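Hypothetical membrane spanning protein (Thermus thermophilus, PDB 2VPZ) binds quinones in the membrane and probably anchors a polysulfide reductase complex there, exchanging electrons between the quinone pool and partner subunits. Local coordinates at residues C[149-154]-C[185-190]; C[156-161]-C[174-179]; C[38-43]-C[112-117]. All coordinates share one frame; numbering follows the deposited sequence.

Interaction 1 (C[149-154]-C[185-190]); sequences AGLFPL and LLALLY
L151 and L186 hold the nearest CA atoms across the two segments, 7.1 Å apart, and the axes of 149-154 and 185-189 pass 10.3 Å from each other at 148°, close to antiparallel. Leucine side chains bridge most of this interval. L151 slides past L186 in the opposite direction; its CD2 lies 3.9 Å from L186 CB and 3.8 Å from A187 N, at the backbone of the second helix, and also meets A187 CB. The other branch of the same leucine, CD1, stands 4.3 Å from Y190 CB, oblique to the ring. With CG beside the backbone N and anti to the carbonyl carbon (chi1 -75°), the L151 fork is carried across to the partner helix. The two are consecutive, near-antiparallel helices, both predicted to span the membrane, consistent with the helix bundle of the NrfD family, and the first is kinked at P153, whose ring nitrogen cannot bond to the turn before. One turn on from L151, L154 crosses L186 at about a right angle, the methyls L154 CD1 and L186 CD1 meeting at 3.7 Å. Y190 is buried, and its OH is hydrogen-bonded to L143 O outside the two segments. L242 of helix 227-245 touches both L151 and Y190, while L186 also packs on G150 of the second subunit, another copy of this protein.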
ATOM      1  N   ALA C 149      34.277  -6.416   5.335  1.00 39.98           N
ATOM      2  CA  ALA C 149      34.823  -7.555   6.054  1.00 41.36           C
ATOM      3  C   ALA C 149      36.108  -8.065   5.323  1.00 41.62           C
ATOM      4  O   ALA C 149      36.853  -8.870   5.877  1.00 41.77           O
ATOM      5  CB  ALA C 149      33.775  -8.693   6.189  1.00 40.29           C
ATOM      6  N   GLY C 150      36.341  -7.596   4.099  1.00 41.54           N
ATOM      7  CA  GLY C 150      37.527  -7.963   3.351  1.00 41.99           C
ATOM      8  C   GLY C 150      38.567  -6.848   3.342  1.00 43.05           C
ATOM      9  O   GLY C 150      39.787  -7.077   3.502  1.00 43.69           O
ATOM     10  N   LEU C 151      38.097  -5.617   3.164  1.00 43.49           N
ATOM     11  CA  LEU C 151      38.927  -4.419   3.157  1.00 42.42           C
ATOM     12  C   LEU C 151      39.569  -4.109   4.525  1.00 42.88           C
ATOM     13  O   LEU C 151      40.733  -3.687   4.592  1.00 42.00           O
ATOM     14  CB  LEU C 151      38.121  -3.191   2.679  1.00 42.63           C
ATOM     15  CG  LEU C 151      37.844  -3.121   1.169  1.00 43.66           C
ATOM     16  CD1 LEU C 151      36.998  -1.880   0.817  1.00 44.09           C
ATOM     17  CD2 LEU C 151      39.181  -3.102   0.397  1.00 44.31           C
ATOM     18  N   PHE C 152      38.860  -4.340   5.626  1.00 42.22           N
ATOM     19  CA  PHE C 152      39.484  -4.014   6.883  1.00 42.56           C
ATOM     20  C   PHE C 152      40.637  -4.966   7.337  1.00 43.48           C
ATOM     21  O   PHE C 152      41.668  -4.463   7.797  1.00 45.02           O
ATOM     22  CB  PHE C 152      38.425  -3.606   7.927  1.00 41.62           C
ATOM     23  CG  PHE C 152      37.951  -2.147   7.800  1.00 40.85           C
ATOM     24  CD1 PHE C 152      37.228  -1.739   6.681  1.00 40.22           C
ATOM     25  CD2 PHE C 152      38.305  -1.176   8.762  1.00 40.47           C
ATOM     26  CE1 PHE C 152      36.850  -0.396   6.493  1.00 39.79           C
ATOM     27  CE2 PHE C 152      37.938   0.184   8.593  1.00 39.39           C
ATOM     28  CZ  PHE C 152      37.212   0.571   7.456  1.00 39.13           C
ATOM     29  N   PRO C 153      40.482  -6.315   7.204  1.00 43.96           N
ATOM     30  CA  PRO C 153      41.579  -7.224   7.581  1.00 44.56           C
ATOM     31  C   PRO C 153      42.887  -7.027   6.710  1.00 44.67           C
ATOM     32  O   PRO C 153      44.008  -6.986   7.233  1.00 44.53           O
ATOM     33  CB  PRO C 153      40.984  -8.615   7.397  1.00 44.76           C
ATOM     34  CG  PRO C 153      39.541  -8.426   7.785  1.00 43.96           C
ATOM     35  CD  PRO C 153      39.189  -7.020   7.248  1.00 44.86           C
ATOM     36  N   LEU C 154      42.741  -6.922   5.390  1.00 44.48           N
ATOM     37  CA  LEU C 154      43.875  -6.729   4.483  1.00 44.86           C
ATOM     38  C   LEU C 154      44.597  -5.392   4.698  1.00 45.50           C
ATOM     39  O   LEU C 154      45.815  -5.281   4.527  1.00 46.62           O
ATOM     40  CB  LEU C 154      43.451  -6.837   2.995  1.00 44.33           C
ATOM     41  CG  LEU C 154      43.213  -8.249   2.406  1.00 44.60           C
ATOM     42  CD1 LEU C 154      42.267  -8.180   1.182  1.00 45.42           C
ATOM     43  CD2 LEU C 154      44.555  -8.924   2.029  1.00 43.80           C
ATOM     44  N   LEU C 185      43.569  -3.610  -5.175  1.00 45.97           N
ATOM     45  CA  LEU C 185      42.701  -4.148  -6.213  1.00 44.96           C
ATOM     46  C   LEU C 185      41.243  -4.161  -5.679  1.00 44.94           C
ATOM     47  O   LEU C 185      40.348  -3.637  -6.346  1.00 44.14           O
ATOM     48  CB  LEU C 185      43.116  -5.554  -6.709  1.00 44.91           C
ATOM     49  CG  LEU C 185      42.296  -6.043  -7.935  1.00 45.68           C
ATOM     50  CD1 LEU C 185      42.434  -5.052  -9.117  1.00 45.25           C
ATOM     51  CD2 LEU C 185      42.735  -7.456  -8.363  1.00 45.74           C
ATOM     52  N   LEU C 186      41.001  -4.722  -4.491  1.00 43.99           N
ATOM     53  CA  LEU C 186      39.654  -4.763  -3.877  1.00 44.35           C
ATOM     54  C   LEU C 186      39.076  -3.314  -3.634  1.00 44.64           C
ATOM     55  O   LEU C 186      37.868  -3.086  -3.787  1.00 42.58           O
ATOM     56  CB  LEU C 186      39.634  -5.617  -2.565  1.00 43.81           C
ATOM     57  CG  LEU C 186      40.277  -7.025  -2.506  1.00 45.97           C
ATOM     58  CD1 LEU C 186      39.664  -7.889  -1.368  1.00 46.16           C
ATOM     59  CD2 LEU C 186      40.135  -7.757  -3.859  1.00 45.33           C
ATOM     60  N   ALA C 187      39.940  -2.352  -3.294  1.00 43.99           N
ATOM     61  CA  ALA C 187      39.534  -0.960  -3.052  1.00 43.09           C
ATOM     62  C   ALA C 187      39.069  -0.249  -4.347  1.00 42.77           C
ATOM     63  O   ALA C 187      38.188   0.624  -4.319  1.00 44.01           O
ATOM     64  CB  ALA C 187      40.685  -0.139  -2.378  1.00 44.68           C
ATOM     65  N   LEU C 188      39.659  -0.647  -5.472  1.00 41.96           N
ATOM     66  CA  LEU C 188      39.330  -0.123  -6.804  1.00 40.70           C
ATOM     67  C   LEU C 188      37.999  -0.738  -7.326  1.00 40.29           C
ATOM     68  O   LEU C 188      37.222  -0.066  -8.020  1.00 39.40           O
ATOM     69  CB  LEU C 188      40.478  -0.412  -7.812  1.00 41.06           C
ATOM     70  CG  LEU C 188      40.192  -0.054  -9.295  1.00 41.17           C
ATOM     71  CD1 LEU C 188      40.275   1.469  -9.491  1.00 41.55           C
ATOM     72  CD2 LEU C 188      41.168  -0.792 -10.229  1.00 41.73           C
ATOM     73  N   LEU C 189      37.724  -1.994  -6.974  1.00 38.89           N
ATOM     74  CA  LEU C 189      36.487  -2.665  -7.396  1.00 40.13           C
ATOM     75  C   LEU C 189      35.339  -2.401  -6.391  1.00 40.38           C
ATOM     76  O   LEU C 189      34.189  -2.736  -6.648  1.00 39.76           O
ATOM     77  CB  LEU C 189      36.693  -4.189  -7.550  1.00 40.12           C
ATOM     78  CG  LEU C 189      38.010  -4.715  -8.167  1.00 40.62           C
ATOM     79  CD1 LEU C 189      38.151  -6.233  -7.953  1.00 39.47           C
ATOM     80  CD2 LEU C 189      38.084  -4.368  -9.663  1.00 41.07           C
ATOM     81  N   TYR C 190      35.656  -1.796  -5.256  1.00 40.45           N
ATOM     82  CA  TYR C 190      34.647  -1.500  -4.247  1.00 41.86           C
ATOM     83  C   TYR C 190      33.425  -0.674  -4.748  1.00 41.69           C
ATOM     84  O   TYR C 190      32.284  -1.137  -4.620  1.00 41.64           O
ATOM     85  CB  TYR C 190      35.264  -0.844  -2.997  1.00 42.03           C
ATOM     86  CG  TYR C 190      34.240  -0.199  -2.075  1.00 43.28           C
ATOM     87  CD1 TYR C 190      33.233  -0.957  -1.461  1.00 43.13           C
ATOM     88  CD2 TYR C 190      34.262   1.180  -1.837  1.00 43.08           C
ATOM     89  CE1 TYR C 190      32.263  -0.352  -0.627  1.00 42.35           C
ATOM     90  CE2 TYR C 190      33.300   1.799  -1.007  1.00 42.89           C
ATOM     91  CZ  TYR C 190      32.299   1.034  -0.402  1.00 43.07           C
ATOM     92  OH  TYR C 190      31.355   1.649   0.401  1.00 43.69           O
TER

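Interaction 2 (C[156-161]-C[174-179]); sequences ALVLAL and FPLRVL
L157 opens a seam of apolar side chains with L179 in an antiparallel hairpin of two consecutive helices, both predicted to span the membrane, where the axes of segments 156-161 and 175-179 approach to 9.3 Å at 158°. The touching residues of the first helix are L157, V158 and L161, the spacing expected of one helical face. L157 comes to L179 with its stem as well as its fork: L157 CB lies 3.7 Å from L179 CD1, and L157 CD1 approaches the same methyl. V158 divides its two branches between two partners. CG1, anti to the backbone N at chi1 -179°, meets L176 CD1 at 3.8 Å, the two side chains crossing at about a right angle. CG2 turns instead to the backbone, resting 3.6 Å from L179 O, a carbonyl that also accepts a hydrogen bond from S183 OG. L176 CD1 in turn lies 3.5 Å from V158 O. At L161 the backbones draw in, its CA standing 5.5 Å from that of L176, close enough for the two CB atoms to touch. L161 also crosses P175 and L179 roughly perpendicularly, with its CD1 against P175 CB and the fork of L179. Beyond the pair, L157 and L161 pack on L33 and L34 of helix 16-41, V158 on A235 of helix 227-245, and L179 on V178 of the second subunit. The tightest meeting of side chains is methyl against methyl, L161 CD1 to L179 CD1 at 3.5 Å.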
ATOM      1  N   ALA C 156      44.785  -3.689   7.633  1.00 44.71           N
ATOM      2  CA  ALA C 156      45.430  -3.717   8.947  1.00 45.86           C
ATOM      3  C   ALA C 156      46.817  -4.402   8.801  1.00 46.37           C
ATOM      4  O   ALA C 156      47.756  -4.109   9.558  1.00 46.65           O
ATOM      5  CB  ALA C 156      44.533  -4.501   9.973  1.00 44.97           C
ATOM      6  N   LEU C 157      46.936  -5.273   7.797  1.00 46.49           N
ATOM      7  CA  LEU C 157      48.182  -5.974   7.472  1.00 46.25           C
ATOM      8  C   LEU C 157      49.157  -5.022   6.736  1.00 45.76           C
ATOM      9  O   LEU C 157      50.350  -4.993   7.041  1.00 46.24           O
ATOM     10  CB  LEU C 157      47.903  -7.270   6.676  1.00 47.11           C
ATOM     11  CG  LEU C 157      47.084  -8.331   7.458  1.00 47.12           C
ATOM     12  CD1 LEU C 157      46.652  -9.505   6.546  1.00 48.04           C
ATOM     13  CD2 LEU C 157      47.909  -8.821   8.673  1.00 47.00           C
ATOM     14  N   VAL C 158      48.666  -4.234   5.790  1.00 45.77           N
ATOM     15  CA  VAL C 158      49.520  -3.264   5.115  1.00 46.25           C
ATOM     16  C   VAL C 158      50.109  -2.255   6.182  1.00 47.67           C
ATOM     17  O   VAL C 158      51.271  -1.834   6.073  1.00 48.13           O
ATOM     18  CB  VAL C 158      48.733  -2.504   3.988  1.00 45.51           C
ATOM     19  CG1 VAL C 158      49.644  -1.517   3.270  1.00 43.50           C
ATOM     20  CG2 VAL C 158      48.138  -3.532   2.983  1.00 45.54           C
ATOM     21  N   LEU C 159      49.337  -1.910   7.221  1.00 48.19           N
ATOM     22  CA  LEU C 159      49.820  -1.014   8.302  1.00 49.07           C
ATOM     23  C   LEU C 159      50.944  -1.668   9.143  1.00 49.69           C
ATOM     24  O   LEU C 159      51.974  -1.047   9.380  1.00 50.55           O
ATOM     25  CB  LEU C 159      48.691  -0.545   9.253  1.00 47.27           C
ATOM     26  CG  LEU C 159      47.588   0.366   8.683  1.00 46.33           C
ATOM     27  CD1 LEU C 159      46.609   0.806   9.785  1.00 46.73           C
ATOM     28  CD2 LEU C 159      48.216   1.589   8.010  1.00 44.63           C
ATOM     29  N   ALA C 160      50.732  -2.896   9.602  1.00 49.46           N
ATOM     30  CA  ALA C 160      51.748  -3.582  10.397  1.00 50.88           C
ATOM     31  C   ALA C 160      53.072  -3.845   9.627  1.00 52.36           C
ATOM     32  O   ALA C 160      54.169  -3.552  10.136  1.00 52.48           O
ATOM     33  CB  ALA C 160      51.200  -4.919  10.980  1.00 50.82           C
ATOM     34  N   LEU C 161      52.970  -4.381   8.413  1.00 52.17           N
ATOM     35  CA  LEU C 161      54.136  -4.689   7.568  1.00 52.87           C
ATOM     36  C   LEU C 161      54.870  -3.416   7.073  1.00 52.92           C
ATOM     37  O   LEU C 161      56.101  -3.423   6.883  1.00 52.48           O
ATOM     38  CB  LEU C 161      53.738  -5.610   6.384  1.00 53.37           C
ATOM     39  CG  LEU C 161      53.319  -7.071   6.715  1.00 52.81           C
ATOM     40  CD1 LEU C 161      52.640  -7.760   5.506  1.00 51.83           C
ATOM     41  CD2 LEU C 161      54.552  -7.872   7.181  1.00 53.35           C
ATOM     42  N   PHE C 174      58.474  -7.752   0.971  1.00 58.39           N
ATOM     43  CA  PHE C 174      57.887  -8.555  -0.134  1.00 57.34           C
ATOM     44  C   PHE C 174      56.399  -8.818   0.282  1.00 56.10           C
ATOM     45  O   PHE C 174      55.483  -8.530  -0.506  1.00 56.19           O
ATOM     46  CB  PHE C 174      58.698  -9.859  -0.428  1.00 56.23           C
ATOM     47  CG  PHE C 174      57.984 -10.871  -1.324  1.00 55.10           C
ATOM     48  CD1 PHE C 174      57.580 -10.556  -2.629  1.00 54.30           C
ATOM     49  CD2 PHE C 174      57.682 -12.139  -0.821  1.00 55.33           C
ATOM     50  CE1 PHE C 174      56.872 -11.499  -3.419  1.00 54.55           C
ATOM     51  CE2 PHE C 174      56.982 -13.086  -1.582  1.00 55.06           C
ATOM     52  CZ  PHE C 174      56.573 -12.766  -2.885  1.00 54.34           C
ATOM     53  N   PRO C 175      56.132  -9.326   1.518  1.00 55.45           N
ATOM     54  CA  PRO C 175      54.716  -9.533   1.895  1.00 55.04           C
ATOM     55  C   PRO C 175      53.945  -8.168   1.848  1.00 54.93           C
ATOM     56  O   PRO C 175      52.772  -8.133   1.483  1.00 55.39           O
ATOM     57  CB  PRO C 175      54.763 -10.137   3.309  1.00 54.65           C
ATOM     58  CG  PRO C 175      56.194  -9.917   3.798  1.00 54.92           C
ATOM     59  CD  PRO C 175      57.044  -9.851   2.537  1.00 55.19           C
ATOM     60  N   LEU C 176      54.610  -7.065   2.197  1.00 54.32           N
ATOM     61  CA  LEU C 176      53.963  -5.740   2.140  1.00 54.32           C
ATOM     62  C   LEU C 176      53.476  -5.412   0.704  1.00 54.67           C
ATOM     63  O   LEU C 176      52.404  -4.841   0.543  1.00 54.93           O
ATOM     64  CB  LEU C 176      54.879  -4.590   2.669  1.00 53.96           C
ATOM     65  CG  LEU C 176      54.451  -3.117   2.407  1.00 54.24           C
ATOM     66  CD1 LEU C 176      53.261  -2.711   3.317  1.00 53.96           C
ATOM     67  CD2 LEU C 176      55.646  -2.152   2.618  1.00 53.68           C
ATOM     68  N   ARG C 177      54.224  -5.799  -0.331  1.00 55.52           N
ATOM     69  CA  ARG C 177      53.835  -5.534  -1.736  1.00 55.89           C
ATOM     70  C   ARG C 177      52.692  -6.456  -2.270  1.00 55.13           C
ATOM     71  O   ARG C 177      51.868  -6.033  -3.104  1.00 54.64           O
ATOM     72  CB  ARG C 177      55.058  -5.593  -2.666  1.00 57.42           C
ATOM     73  CG  ARG C 177      56.180  -4.591  -2.350  1.00 60.68           C
ATOM     74  CD  ARG C 177      57.274  -4.566  -3.431  1.00 62.46           C
ATOM     75  NE  ARG C 177      57.896  -3.248  -3.583  1.00 64.16           N
ATOM     76  CZ  ARG C 177      59.197  -2.995  -3.526  1.00 64.52           C
ATOM     77  NH1 ARG C 177      60.054  -3.980  -3.316  1.00 64.53           N
ATOM     78  NH2 ARG C 177      59.638  -1.749  -3.669  1.00 65.31           N
ATOM     79  N   VAL C 178      52.670  -7.700  -1.799  1.00 53.66           N
ATOM     80  CA  VAL C 178      51.644  -8.692  -2.152  1.00 53.08           C
ATOM     81  C   VAL C 178      50.301  -8.234  -1.519  1.00 53.35           C
ATOM     82  O   VAL C 178      49.299  -8.048  -2.215  1.00 53.38           O
ATOM     83  CB  VAL C 178      52.014 -10.144  -1.607  1.00 52.53           C
ATOM     84  CG1 VAL C 178      50.886 -11.146  -1.913  1.00 50.56           C
ATOM     85  CG2 VAL C 178      53.349 -10.633  -2.211  1.00 51.99           C
ATOM     86  N   LEU C 179      50.301  -8.026  -0.198  1.00 52.50           N
ATOM     87  CA  LEU C 179      49.115  -7.564   0.540  1.00 51.79           C
ATOM     88  C   LEU C 179      48.624  -6.146   0.174  1.00 51.14           C
ATOM     89  O   LEU C 179      47.437  -5.834   0.326  1.00 52.04           O
ATOM     90  CB  LEU C 179      49.343  -7.667   2.064  1.00 51.21           C
ATOM     91  CG  LEU C 179      49.511  -9.107   2.563  1.00 49.85           C
ATOM     92  CD1 LEU C 179      49.775  -9.124   4.070  1.00 50.37           C
ATOM     93  CD2 LEU C 179      48.260  -9.931   2.209  1.00 50.65           C
TER

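Interaction 3 (C[38-43]-C[112-117]); sequences LHLKGD and SQRALA
L40 and A117 make the apolar core, with H39 beside them: L40 CD1 lies 3.4 Å from A117 CB, and H39 CB touches the same A117 CB at 3.8 Å. Both torsions of L40 lie off staggered positions (chi1 -109°), so the placing of its methyls is less certain and the exact value of that close approach is doubtful. CD1 touches A117 CB on one flank and lies 4.0 Å from R114 CD. R114 lays one face of its guanidinium over the backbone carbonyl of L40, so that L40 O stands 3.0 Å from both NH1 and NH2 of R114, yet above the plane, where the angles are too poor for hydrogen bonds. CG of R114 is anti to the backbone N, and a bend at chi2 (92°) folds the rest of the chain across L40. A positive group above a carbonyl at the C-terminal end of a helix is probably favourable. That end closes in a Schellman motif, D43 N bonding to L38 O and, more weakly, G42 N to H39 O, with G42 at positive phi as the C-prime residue. Q113 OE1 comes obliquely to the H39 ring, 4.1 Å from H39 CD2, with amide and ring planes 61° apart, while H39 ND1 is held by a hydrogen bond to A35 O. The contact thus joins the end of helix 16-41 to the loop leading into helix 117-136, and H39 reaches further, touching A46 and T50 of helix 46-65 and L106 of helix 88-107.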
ATOM      1  N   LEU C  38      56.262 -14.794  14.627  1.00 56.48           N
ATOM      2  CA  LEU C  38      57.710 -14.727  14.905  1.00 56.52           C
ATOM      3  C   LEU C  38      58.049 -15.708  16.038  1.00 57.11           C
ATOM      4  O   LEU C  38      58.977 -16.506  15.920  1.00 57.35           O
ATOM      5  CB  LEU C  38      58.198 -13.298  15.217  1.00 56.08           C
ATOM      6  CG  LEU C  38      58.379 -12.363  13.999  1.00 55.53           C
ATOM      7  CD1 LEU C  38      58.591 -10.908  14.455  1.00 55.66           C
ATOM      8  CD2 LEU C  38      59.551 -12.843  13.119  1.00 55.34           C
ATOM      9  N   HIS C  39      57.300 -15.649  17.132  1.00 57.87           N
ATOM     10  CA  HIS C  39      57.511 -16.600  18.219  1.00 59.62           C
ATOM     11  C   HIS C  39      57.382 -18.022  17.664  1.00 61.34           C
ATOM     12  O   HIS C  39      58.078 -18.939  18.119  1.00 62.21           O
ATOM     13  CB  HIS C  39      56.506 -16.425  19.362  1.00 60.04           C
ATOM     14  CG  HIS C  39      56.921 -15.522  20.453  1.00 61.40           C
ATOM     15  ND1 HIS C  39      56.677 -14.181  20.427  1.00 62.38           N
ATOM     16  CD2 HIS C  39      57.638 -15.751  21.555  1.00 62.00           C
ATOM     17  CE1 HIS C  39      57.243 -13.614  21.467  1.00 62.44           C
ATOM     18  NE2 HIS C  39      57.835 -14.554  22.171  1.00 62.66           N
ATOM     19  N   LEU C  40      56.507 -18.196  16.682  1.00 62.11           N
ATOM     20  CA  LEU C  40      56.268 -19.508  16.094  1.00 62.53           C
ATOM     21  C   LEU C  40      57.417 -20.035  15.184  1.00 62.99           C
ATOM     22  O   LEU C  40      57.618 -21.242  15.098  1.00 62.37           O
ATOM     23  CB  LEU C  40      54.859 -19.567  15.435  1.00 62.92           C
ATOM     24  CG  LEU C  40      53.677 -20.401  16.041  1.00 63.04           C
ATOM     25  CD1 LEU C  40      53.861 -20.578  17.559  1.00 63.51           C
ATOM     26  CD2 LEU C  40      52.309 -19.741  15.716  1.00 63.25           C
ATOM     27  N   LYS C  41      58.162 -19.154  14.508  1.00 63.71           N
ATOM     28  CA  LYS C  41      59.330 -19.583  13.696  1.00 64.75           C
ATOM     29  C   LYS C  41      60.549 -19.674  14.638  1.00 64.69           C
ATOM     30  O   LYS C  41      61.639 -20.045  14.217  1.00 64.89           O
ATOM     31  CB  LYS C  41      59.728 -18.575  12.597  1.00 65.26           C
ATOM     32  CG  LYS C  41      58.678 -18.192  11.583  1.00 66.99           C
ATOM     33  CD  LYS C  41      58.312 -19.360  10.658  1.00 68.25           C
ATOM     34  CE  LYS C  41      57.387 -18.949   9.491  1.00 68.72           C
ATOM     35  NZ  LYS C  41      57.840 -19.477   8.149  1.00 69.73           N
ATOM     36  N   GLY C  42      60.361 -19.288  15.894  1.00 64.98           N
ATOM     37  CA  GLY C  42      61.459 -19.250  16.826  1.00 64.80           C
ATOM     38  C   GLY C  42      62.491 -18.163  16.477  1.00 65.10           C
ATOM     39  O   GLY C  42      63.643 -18.215  16.939  1.00 65.32           O
ATOM     40  N   ASP C  43      62.104 -17.183  15.652  1.00 65.02           N
ATOM     41  CA  ASP C  43      63.001 -16.064  15.253  1.00 65.63           C
ATOM     42  C   ASP C  43      63.288 -15.111  16.448  1.00 65.69           C
ATOM     43  O   ASP C  43      62.402 -14.889  17.290  1.00 66.00           O
ATOM     44  CB  ASP C  43      62.437 -15.278  14.028  1.00 65.24           C
ATOM     45  CG  ASP C  43      63.318 -14.076  13.611  1.00 65.16           C
ATOM     46  OD1 ASP C  43      63.309 -13.063  14.351  1.00 65.82           O
ATOM     47  OD2 ASP C  43      64.004 -14.152  12.560  1.00 63.77           O
ATOM     48  N   SER C 112      53.927 -20.759  30.373  1.00 97.16           N
ATOM     49  CA  SER C 112      54.201 -21.501  29.079  1.00 96.07           C
ATOM     50  C   SER C 112      54.817 -20.672  27.856  1.00 95.54           C
ATOM     51  O   SER C 112      55.225 -19.542  28.109  1.00 96.03           O
ATOM     52  CB  SER C 112      52.973 -22.281  28.604  1.00 96.07           C
ATOM     53  OG  SER C 112      53.221 -23.084  27.463  1.00 95.66           O
ATOM     54  N   GLN C 113      54.833 -21.153  26.595  1.00 94.15           N
ATOM     55  CA  GLN C 113      55.457 -20.433  25.406  1.00 92.64           C
ATOM     56  C   GLN C 113      55.247 -20.656  23.872  1.00 91.75           C
ATOM     57  O   GLN C 113      55.939 -20.020  23.062  1.00 92.11           O
ATOM     58  CB  GLN C 113      56.968 -20.366  25.489  1.00 92.64           C
ATOM     59  CG  GLN C 113      57.647 -19.466  26.526  1.00 92.82           C
ATOM     60  CD  GLN C 113      57.736 -17.962  26.160  1.00 92.26           C
ATOM     61  OE1 GLN C 113      58.308 -17.586  25.128  1.00 92.30           O
ATOM     62  NE2 GLN C 113      57.199 -17.107  27.037  1.00 90.77           N
ATOM     63  N   ARG C 114      54.448 -21.660  23.494  1.00 90.05           N
ATOM     64  CA  ARG C 114      54.176 -21.965  22.076  1.00 88.77           C
ATOM     65  C   ARG C 114      52.639 -21.943  22.186  1.00 86.86           C
ATOM     66  O   ARG C 114      51.937 -21.391  21.319  1.00 87.50           O
ATOM     67  CB  ARG C 114      54.682 -23.373  21.699  1.00 89.73           C
ATOM     68  CG  ARG C 114      54.638 -23.720  20.190  1.00 91.07           C
ATOM     69  CD  ARG C 114      55.914 -23.387  19.484  1.00 92.91           C
ATOM     70  NE  ARG C 114      55.928 -23.927  18.037  1.00 95.17           N
ATOM     71  CZ  ARG C 114      57.019 -23.678  17.059  1.00 96.56           C
ATOM     72  NH1 ARG C 114      58.125 -22.878  17.500  1.00 97.35           N
ATOM     73  NH2 ARG C 114      56.943 -24.098  15.840  1.00 97.44           N
ATOM     74  N   ALA C 115      52.156 -22.505  23.299  1.00 83.80           N
ATOM     75  CA  ALA C 115      50.739 -22.594  23.697  1.00 80.70           C
ATOM     76  C   ALA C 115      50.183 -21.193  24.034  1.00 78.35           C
ATOM     77  O   ALA C 115      48.953 -20.974  24.137  1.00 79.26           O
ATOM     78  CB  ALA C 115      50.574 -23.567  24.886  1.00 80.83           C
ATOM     79  N   LEU C 116      51.118 -20.264  24.225  1.00 75.49           N
ATOM     80  CA  LEU C 116      50.865 -18.838  24.454  1.00 72.27           C
ATOM     81  C   LEU C 116      51.066 -18.150  23.073  1.00 70.57           C
ATOM     82  O   LEU C 116      50.419 -17.148  22.795  1.00 71.65           O
ATOM     83  CB  LEU C 116      51.795 -18.204  25.516  1.00 71.27           C
ATOM     84  CG  LEU C 116      51.611 -18.616  26.997  1.00 70.68           C
ATOM     85  CD1 LEU C 116      52.576 -17.841  27.942  1.00 70.88           C
ATOM     86  CD2 LEU C 116      50.141 -18.393  27.414  1.00 70.12           C
ATOM     87  N   ALA C 117      51.935 -18.665  22.205  1.00 67.40           N
ATOM     88  CA  ALA C 117      52.123 -18.073  20.862  1.00 64.78           C
ATOM     89  C   ALA C 117      50.959 -18.390  19.874  1.00 63.25           C
ATOM     90  O   ALA C 117      50.723 -17.625  18.931  1.00 62.43           O
ATOM     91  CB  ALA C 117      53.486 -18.475  20.237  1.00 65.23           C
TER

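In the fold
From the N terminus, the chain first closes a long loop at interaction 3, where the end of helix 16-41 meets the loop leading into helix 117-136, with helices 46-65 and 88-107 lying between. Only afterwards does interaction 1 open, joining the start of helix 148-166 to the end of helix 175-189. Interaction 2 nests inside that loop, binding the same two helices nearer their connection. The pair touches through L154 CD2 and L179 CD2, so they form one continuous seam, and both border the second subunit. Interaction 3 stands apart, its nearest atoms about 9 Å from interaction 2 and about 16 Å from interaction 1.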